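Local coordinates for peptidoglycan-recognition protein SA (Drosophila melanogaster, PDB 1SXR) that recognises peptidoglycan of Gram-positive bacteria and triggers the Toll pathway of innate immunity, at residues G46-S49 / K53-E56; A63-E68 / D73-F78; D130-G135 / E143-I148. All blocks are in the same frame, centred on the assembly; numbering follows the deposited sequence. Where two conformers were deposited one is given.

Interactions 1 and 2 both use helix 50-67, one near its start and the other at its end. Their centres are 15 Å apart and their nearest atoms about 8 Å, so they do not touch. Interaction 3 lies across the chain's centre from both, 25 Å from interaction 1 and 23 Å from interaction 2 between centres. It still meets interaction 2 through core packing, where F78 CG comes 3.9 Å from L131 CD2. Interaction 2 overlaps the inferred peptidoglycan-binding regions, and the Y76 side chain is about 8 Å from that of T156, another inferred contact site. An ethanediol also sits there, hydrogen-bonded to S75 OG. Interactions 1 and 3 are structural, away from these positions.

Interaction 1 of 3, residues G46-S49 / K53-E56; sequences GECS and KCAE
The peptide joining C48 to S49 is the flat group that matters here: C54 SG sits above its plane, 3.5 Å from C48 C, and S49 N is also close by. The C48 SG-C54 SG bond, 2.0 Å long, holds the sulfur over that face, with the C-S-S-C torsion at 106°. On the loop side, C48 SG lies between its backbone N and carbonyl carbon (chi1 60°), which directs it across to the helix.

Beyond the disulfide the contact thins out. K53 CG passes 3.6 Å from S49 O, then the lysine chain bends at chi2 and chi4 and its amino end leads away. A water donates to S49 O at 2.7 Å and accepts from K53 N, linking the loop carbonyl to the helix backbone on the K53 side of the contact. I112 packs on C48, and E47 makes a salt bridge with K118.

The result is a short disulfide-closed segment, part loop and part first helical turn, with only five residues between its cysteines, that ties the chain leaving strand 35-42 to the first turns of helix 50-67, a cross-link familiar from PGRP domains.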
loop_
_atom_site.group_PDB
_atom_site.type_symbol
_atom_site.label_atom_id
_atom_site.label_comp_id
_atom_site.label_asym_id
_atom_site.label_seq_id
_atom_site.Cartn_x
_atom_site.Cartn_y
_atom_site.Cartn_z
ATOM N N GLY A 46 -9.016 -6.992 8.723
ATOM C CA GLY A 46 -9.583 -5.640 8.615
ATOM C C GLY A 46 -10.601 -5.395 7.511
ATOM O O GLY A 46 -10.973 -4.252 7.275
ATOM N N GLU A 47 -11.089 -6.432 6.837
ATOM C CA GLU A 47 -11.982 -6.204 5.685
ATOM C C GLU A 47 -13.137 -5.266 6.069
ATOM O O GLU A 47 -13.689 -5.381 7.151
ATOM C CB GLU A 47 -12.504 -7.528 5.083
ATOM C CG GLU A 47 -13.353 -7.338 3.820
ATOM C CD GLU A 47 -13.679 -8.630 3.067
ATOM O OE1 GLU A 47 -12.797 -9.508 2.939
ATOM O OE2 GLU A 47 -14.834 -8.751 2.585
ATOM N N CYS A 48 -13.441 -4.306 5.206
ATOM C CA CYS A 48 -14.408 -3.268 5.545
ATOM C C CYS A 48 -14.906 -2.571 4.280
ATOM O O CYS A 48 -14.212 -2.532 3.261
ATOM C CB CYS A 48 -13.768 -2.286 6.535
ATOM S SG CYS A 48 -12.284 -1.443 5.926
ATOM N N SER A 49 -16.120 -2.033 4.340
ATOM C CA SER A 49 -16.706 -1.343 3.202
ATOM C C SER A 49 -17.098 0.055 3.651
ATOM O O SER A 49 -17.959 0.229 4.529
ATOM C CB SER A 49 -17.956 -2.066 2.703
ATOM O OG SER A 49 -17.702 -3.432 2.402
ATOM N N LYS A 53 -17.168 2.297 8.359
ATOM C CA LYS A 53 -16.696 1.044 8.958
ATOM C C LYS A 53 -15.162 1.012 8.977
ATOM O O LYS A 53 -14.529 0.598 9.972
ATOM C CB LYS A 53 -17.212 -0.147 8.148
ATOM C CG LYS A 53 -18.730 -0.245 8.039
ATOM C CD LYS A 53 -19.300 -0.744 9.356
ATOM C CE LYS A 53 -20.839 -0.691 9.373
ATOM N NZ LYS A 53 -21.468 -1.398 8.221
ATOM N N CYS A 54 -14.558 1.453 7.880
ATOM C CA CYS A 54 -13.118 1.308 7.761
ATOM C C CYS A 54 -12.365 2.167 8.754
ATOM O O CYS A 54 -11.246 1.834 9.145
ATOM C CB CYS A 54 -12.602 1.588 6.344
ATOM S SG CYS A 54 -13.042 0.274 5.150
ATOM N N ALA A 55 -12.944 3.293 9.150
ATOM C CA ALA A 55 -12.159 4.199 9.977
ATOM C C ALA A 55 -11.677 3.552 11.274
ATOM O O ALA A 55 -10.503 3.719 11.643
ATOM C CB ALA A 55 -12.933 5.497 10.290
ATOM N N GLU A 56 -12.550 2.841 11.982
ATOM C CA GLU A 56 -12.130 2.279 13.267
ATOM C C GLU A 56 -11.060 1.207 13.037
ATOM O O GLU A 56 -10.082 1.077 13.806
ATOM C CB GLU A 56 -13.306 1.691 14.036
ATOM C CG GLU A 56 -12.921 1.371 15.475
ATOM C CD GLU A 56 -14.035 0.692 16.245
ATOM O OE1 GLU A 56 -15.215 0.860 15.855
ATOM O OE2 GLU A 56 -13.729 -0.001 17.247
HETATM O O HOH W 1 -19.151 2.324 5.787
#

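Interaction 2 of 3, residues A63-E68 / D73-F78; sequences AYHQNE and DISYNF. With EDO (1,2-ethanediol), chain D.
H65 leaves helix 50-67 pointing at the 73-78 loop, and its side chain follows that loop from D73 to Y76. CB packs 3.8 Å from D73 O. With CG anti to the carbonyl carbon (chi1 -73°), the ring extends along the backbone of I74 and S75 with its ND1 edge toward them. There ND1 accepts the bond from S75 N at 2.9 Å; the donor lies only 10° out of the ring plane, though the N-H...N angle is a bent 146°. I74 CA sits at the same edge, 3.6 Å from ND1. Next round the ring, CE1 comes 3.3 Å from S75 OG and also approaches Y76 CE2. At the tip, NE2 meets C1 of a bound ethanediol, probably from the crystallisation liquor.

S75 OG shares a 2.8 Å hydrogen bond with ethanediol O2 and lies over the centre of one face of the Y76 ring, 3.3 Å above its plane. Without the imidazole of H65, as with an alanine here, S75 N would probably lose its acceptor and the loop backbone be freer to shift beside the helix.

The next residue, Q66, lays CG against D73 CA, while its NE2 bonds to the carbonyls of N72 and P24. D73 OD1 takes bonds from I74 N and from Q62, and OD2 pairs with K17.

Residues 71-76, inferred along with 61-64 to bind peptidoglycan, are thus fastened to the last turns of helix 50-67 just before the chain enters strand 78-80, with Y76 resting on A110 of strand 106-111.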
loop_
_atom_site.group_PDB
_atom_site.type_symbol
_atom_site.label_atom_id
_atom_site.label_comp_id
_atom_site.label_asym_id
_atom_site.label_seq_id
_atom_site.Cartn_x
_atom_site.Cartn_y
_atom_site.Cartn_z
ATOM N N ALA A 63 -2.689 2.000 15.540
ATOM C CA ALA A 63 -2.283 1.786 16.931
ATOM C C ALA A 63 -1.402 0.559 17.055
ATOM O O ALA A 63 -0.399 0.569 17.767
ATOM C CB ALA A 63 -3.512 1.632 17.799
ATOM N N TYR A 64 -1.783 -0.527 16.410
ATOM C CA TYR A 64 -0.941 -1.724 16.443
ATOM C C TYR A 64 0.428 -1.428 15.799
ATOM O O TYR A 64 1.484 -1.733 16.346
ATOM C CB TYR A 64 -1.671 -2.854 15.703
ATOM C CG TYR A 64 -0.902 -4.139 15.589
ATOM C CD1 TYR A 64 -0.469 -4.830 16.703
ATOM C CD2 TYR A 64 -0.645 -4.670 14.335
ATOM C CE1 TYR A 64 0.239 -6.048 16.549
ATOM C CE2 TYR A 64 0.030 -5.846 14.175
ATOM C CZ TYR A 64 0.480 -6.522 15.273
ATOM O OH TYR A 64 1.176 -7.709 15.049
ATOM N N HIS A 65 0.436 -0.811 14.632
ATOM C CA HIS A 65 1.708 -0.539 13.984
ATOM C C HIS A 65 2.602 0.422 14.765
ATOM O O HIS A 65 3.802 0.190 14.876
ATOM C CB HIS A 65 1.450 0.019 12.585
ATOM C CG HIS A 65 0.964 -1.015 11.629
ATOM N ND1 HIS A 65 0.915 -0.822 10.259
ATOM C CD2 HIS A 65 0.542 -2.282 11.852
ATOM C CE1 HIS A 65 0.455 -1.924 9.685
ATOM N NE2 HIS A 65 0.230 -2.829 10.628
ATOM N N GLN A 66 2.032 1.504 15.279
ATOM C CA GLN A 66 2.809 2.488 16.035
ATOM C C GLN A 66 3.248 2.002 17.400
ATOM O O GLN A 66 4.399 2.245 17.790
ATOM C CB GLN A 66 2.018 3.790 16.198
ATOM C CG GLN A 66 1.969 4.588 14.903
ATOM C CD GLN A 66 1.218 5.919 15.071
ATOM O OE1 GLN A 66 0.203 5.973 15.778
ATOM N NE2 GLN A 66 1.720 6.977 14.422
ATOM N N ASN A 67 2.357 1.326 18.123
ATOM C CA ASN A 67 2.606 1.053 19.541
ATOM C C ASN A 67 3.054 -0.356 19.849
ATOM O O ASN A 67 3.540 -0.607 20.970
ATOM C CB ASN A 67 1.366 1.389 20.354
ATOM C CG ASN A 67 0.954 2.844 20.203
ATOM O OD1 ASN A 67 1.782 3.712 19.948
ATOM N ND2 ASN A 67 -0.324 3.105 20.336
ATOM N N GLU A 68 2.879 -1.279 18.903
ATOM C CA GLU A 68 3.343 -2.648 19.103
ATOM C C GLU A 68 4.469 -3.004 18.152
ATOM O O GLU A 68 5.418 -3.699 18.525
ATOM C CB GLU A 68 2.207 -3.655 18.992
ATOM C CG GLU A 68 1.178 -3.529 20.112
ATOM C CD GLU A 68 1.777 -3.739 21.500
ATOM O OE1 GLU A 68 2.641 -4.637 21.661
ATOM O OE2 GLU A 68 1.357 -3.016 22.433
ATOM N N ASP A 73 4.210 5.056 11.722
ATOM C CA ASP A 73 2.842 5.262 11.231
ATOM C C ASP A 73 2.340 3.899 10.731
ATOM O O ASP A 73 3.092 2.897 10.733
ATOM C CB ASP A 73 2.862 6.290 10.097
ATOM C CG ASP A 73 1.569 7.047 9.961
ATOM O OD1 ASP A 73 0.526 6.561 10.446
ATOM O OD2 ASP A 73 1.505 8.125 9.309
ATOM N N ILE A 74 1.080 3.860 10.315
ATOM C CA ILE A 74 0.606 2.692 9.580
ATOM C C ILE A 74 1.628 2.354 8.474
ATOM O O ILE A 74 2.191 3.253 7.817
ATOM C CB ILE A 74 -0.816 2.943 9.025
ATOM C CG1 ILE A 74 -1.522 1.627 8.696
ATOM C CG2 ILE A 74 -0.876 4.015 7.993
ATOM C CD1 ILE A 74 -3.031 1.767 8.839
ATOM N N SER A 75 1.922 1.065 8.297
ATOM C CA SER A 75 3.130 0.682 7.539
ATOM C C SER A 75 3.033 1.054 6.059
ATOM O O SER A 75 4.041 1.422 5.417
ATOM C CB SER A 75 3.384 -0.814 7.668
ATOM O OG SER A 75 2.337 -1.524 7.021
ATOM N N TYR A 76 1.825 0.936 5.520
ATOM C CA TYR A 76 1.602 1.118 4.068
ATOM C C TYR A 76 1.482 2.580 3.709
ATOM O O TYR A 76 0.994 3.378 4.518
ATOM C CB TYR A 76 0.301 0.403 3.649
ATOM C CG TYR A 76 0.195 -0.990 4.208
ATOM C CD1 TYR A 76 0.973 -2.023 3.700
ATOM C CD2 TYR A 76 -0.672 -1.259 5.235
ATOM C CE1 TYR A 76 0.879 -3.313 4.243
ATOM C CE2 TYR A 76 -0.794 -2.530 5.766
ATOM C CZ TYR A 76 -0.014 -3.540 5.270
ATOM O OH TYR A 76 -0.119 -4.823 5.789
ATOM N N ASN A 77 1.864 2.956 2.488
ATOM C CA ASN A 77 1.610 4.348 2.067
ATOM C C ASN A 77 0.129 4.624 1.849
ATOM O O ASN A 77 -0.349 5.692 2.198
ATOM C CB ASN A 77 2.438 4.695 0.834
ATOM C CG ASN A 77 3.933 4.726 1.139
ATOM O OD1 ASN A 77 4.600 3.720 1.021
ATOM N ND2 ASN A 77 4.441 5.876 1.590
ATOM N N PHE A 78 -0.580 3.650 1.267
ATOM C CA PHE A 78 -2.047 3.732 1.021
ATOM C C PHE A 78 -2.700 2.400 1.261
ATOM O O PHE A 78 -2.064 1.340 1.134
ATOM C CB PHE A 78 -2.314 4.131 -0.434
ATOM C CG PHE A 78 -1.776 5.496 -0.761
ATOM C CD1 PHE A 78 -2.461 6.627 -0.324
ATOM C CD2 PHE A 78 -0.585 5.640 -1.452
ATOM C CE1 PHE A 78 -1.952 7.916 -0.581
ATOM C CE2 PHE A 78 -0.067 6.914 -1.704
ATOM C CZ PHE A 78 -0.746 8.044 -1.273
HETATM C C1 EDO D . 2.739 -4.969 9.458
HETATM O O1 EDO D . 4.013 -5.634 9.386
HETATM C C2 EDO D . 2.197 -4.739 8.051
HETATM O O2 EDO D . 3.196 -4.137 7.223
#

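Interaction 3 of 3, residues D130-G135 / E143-I148; sequences DLLACG and EDYALI
L132 and Y145 carry this contact, the leucine coming from helix 122-137 and the tyrosine from strand 145-149. Their side chains cross at about a right angle. The hydroxyl end of the tyrosine runs in beside the base of the leucine, with OH 3.4 Å from L132 CB and 3.6 Å from L132 CD1. Behind the hydroxyl, Y145 CZ is 4.1 Å from the same CB. L132 CD1 also reaches the next inward-facing residue of the strand, meeting L147 CD1 at 4.2 Å. No hydrogen bond crosses between the segments; the hydroxyl oxygen simply packs against leucine carbons, and the rest is apolar contact.

Y145 gets there with CG set between its own backbone N and carbonyl carbon (chi1 70°), which carries the ring toward the helix. Its orientation is steadied from outside: H172 stacks on the ring and also bonds through ND1 to Y145 O. V38 of strand 35-42 packs on L132, Y145 and L147 alike, I109 of strand 106-111 adds to the surroundings of L132, and V136 touches the tyrosine one turn further along the helix.

Around that shell, backbone bonds run from A146 to R36 and V38 and from L147 to H172 and L174. A disulfide joins C134 of the helix to C11 at the start of the modelled chain.

Helix 122-137 therefore lies against the mixed sheet, with L131 and L132 on strand 106-111 and L132 reaching over strand 35-42 to the outermost strand, 145-149, which runs parallel to 35-42.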
loop_
_atom_site.group_PDB
_atom_site.type_symbol
_atom_site.label_atom_id
_atom_site.label_comp_id
_atom_site.label_asym_id
_atom_site.label_seq_id
_atom_site.Cartn_x
_atom_site.Cartn_y
_atom_site.Cartn_z
ATOM N N ASP A 130 -6.267 3.564 -10.819
ATOM C CA ASP A 130 -6.414 5.026 -10.855
ATOM C C ASP A 130 -5.377 5.712 -9.983
ATOM O O ASP A 130 -4.856 6.757 -10.349
ATOM C CB ASP A 130 -7.793 5.469 -10.393
ATOM C CG ASP A 130 -8.902 5.007 -11.315
ATOM O OD1 ASP A 130 -8.605 4.500 -12.422
ATOM O OD2 ASP A 130 -10.102 5.109 -10.993
ATOM N N LEU A 131 -5.088 5.130 -8.820
ATOM C CA LEU A 131 -4.076 5.710 -7.920
ATOM C C LEU A 131 -2.662 5.741 -8.552
ATOM O O LEU A 131 -1.911 6.721 -8.409
ATOM C CB LEU A 131 -4.070 4.962 -6.562
ATOM C CG LEU A 131 -3.111 5.490 -5.480
ATOM C CD1 LEU A 131 -3.479 6.900 -5.008
ATOM C CD2 LEU A 131 -3.103 4.513 -4.301
ATOM N N LEU A 132 -2.301 4.648 -9.220
ATOM C CA LEU A 132 -1.010 4.540 -9.876
ATOM C C LEU A 132 -0.911 5.554 -10.995
ATOM O O LEU A 132 0.104 6.234 -11.127
ATOM C CB LEU A 132 -0.817 3.139 -10.425
ATOM C CG LEU A 132 -0.739 2.114 -9.295
ATOM C CD1 LEU A 132 -0.709 0.702 -9.845
ATOM C CD2 LEU A 132 0.437 2.385 -8.406
ATOM N N ALA A 133 -1.978 5.688 -11.779
ATOM C CA ALA A 133 -1.885 6.585 -12.928
ATOM C C ALA A 133 -1.803 8.015 -12.443
ATOM O O ALA A 133 -1.112 8.838 -13.029
ATOM C CB ALA A 133 -3.092 6.409 -13.832
ATOM N N CYS A 134 -2.542 8.320 -11.378
ATOM C CA CYS A 134 -2.502 9.629 -10.773
ATOM C C CYS A 134 -1.119 9.940 -10.195
ATOM O O CYS A 134 -0.598 11.053 -10.361
ATOM C CB CYS A 134 -3.585 9.705 -9.692
ATOM S SG CYS A 134 -3.766 11.367 -9.018
ATOM N N GLY A 135 -0.508 8.956 -9.543
ATOM C CA GLY A 135 0.843 9.138 -9.021
ATOM C C GLY A 135 1.839 9.487 -10.104
ATOM O O GLY A 135 2.722 10.336 -9.909
ATOM N N GLU A 143 7.427 7.595 -14.683
ATOM C CA GLU A 143 6.566 7.115 -15.760
ATOM C C GLU A 143 6.815 5.623 -16.061
ATOM O O GLU A 143 5.913 4.937 -16.545
ATOM C CB GLU A 143 6.735 7.993 -17.016
ATOM C CG GLU A 143 6.169 9.413 -16.873
ATOM C CD GLU A 143 5.875 10.090 -18.212
ATOM O OE1 GLU A 143 6.623 9.846 -19.174
ATOM O OE2 GLU A 143 4.888 10.868 -18.298
ATOM N N ASP A 144 8.017 5.120 -15.770
ATOM C CA ASP A 144 8.325 3.711 -15.994
ATOM C C ASP A 144 8.496 2.906 -14.702
ATOM O O ASP A 144 9.324 1.989 -14.640
ATOM C CB ASP A 144 9.566 3.535 -16.883
ATOM C CG ASP A 144 10.790 4.248 -16.337
ATOM O OD1 ASP A 144 10.653 5.158 -15.489
ATOM O OD2 ASP A 144 11.946 3.956 -16.705
ATOM N N TYR A 145 7.697 3.239 -13.685
ATOM C CA TYR A 145 7.803 2.556 -12.394
ATOM C C TYR A 145 7.643 1.055 -12.541
ATOM O O TYR A 145 6.965 0.579 -13.461
ATOM C CB TYR A 145 6.768 3.092 -11.392
ATOM C CG TYR A 145 5.346 2.728 -11.706
ATOM C CD1 TYR A 145 4.797 1.538 -11.245
ATOM C CD2 TYR A 145 4.547 3.560 -12.477
ATOM C CE1 TYR A 145 3.485 1.195 -11.532
ATOM C CE2 TYR A 145 3.237 3.229 -12.763
ATOM C CZ TYR A 145 2.712 2.045 -12.305
ATOM O OH TYR A 145 1.408 1.715 -12.622
ATOM N N ALA A 146 8.270 0.315 -11.626
ATOM C CA ALA A 146 8.108 -1.145 -11.544
ATOM C C ALA A 146 7.056 -1.486 -10.487
ATOM O O ALA A 146 7.102 -0.936 -9.387
ATOM C CB ALA A 146 9.410 -1.806 -11.187
ATOM N N LEU A 147 6.142 -2.382 -10.840
ATOM C CA LEU A 147 5.114 -2.895 -9.927
ATOM C C LEU A 147 5.520 -4.284 -9.458
ATOM O O LEU A 147 5.783 -5.180 -10.274
ATOM C CB LEU A 147 3.765 -2.973 -10.659
ATOM C CG LEU A 147 2.578 -3.480 -9.828
ATOM C CD1 LEU A 147 2.117 -2.336 -8.943
ATOM C CD2 LEU A 147 1.429 -3.961 -10.712
ATOM N N ILE A 148 5.562 -4.495 -8.150
ATOM C CA ILE A 148 5.867 -5.832 -7.634
ATOM C C ILE A 148 4.958 -6.198 -6.468
ATOM O O ILE A 148 4.367 -5.329 -5.841
ATOM C CB ILE A 148 7.332 -5.948 -7.154
ATOM C CG1 ILE A 148 7.634 -4.904 -6.069
ATOM C CG2 ILE A 148 8.309 -5.709 -8.305
ATOM C CD1 ILE A 148 9.021 -5.098 -5.452
#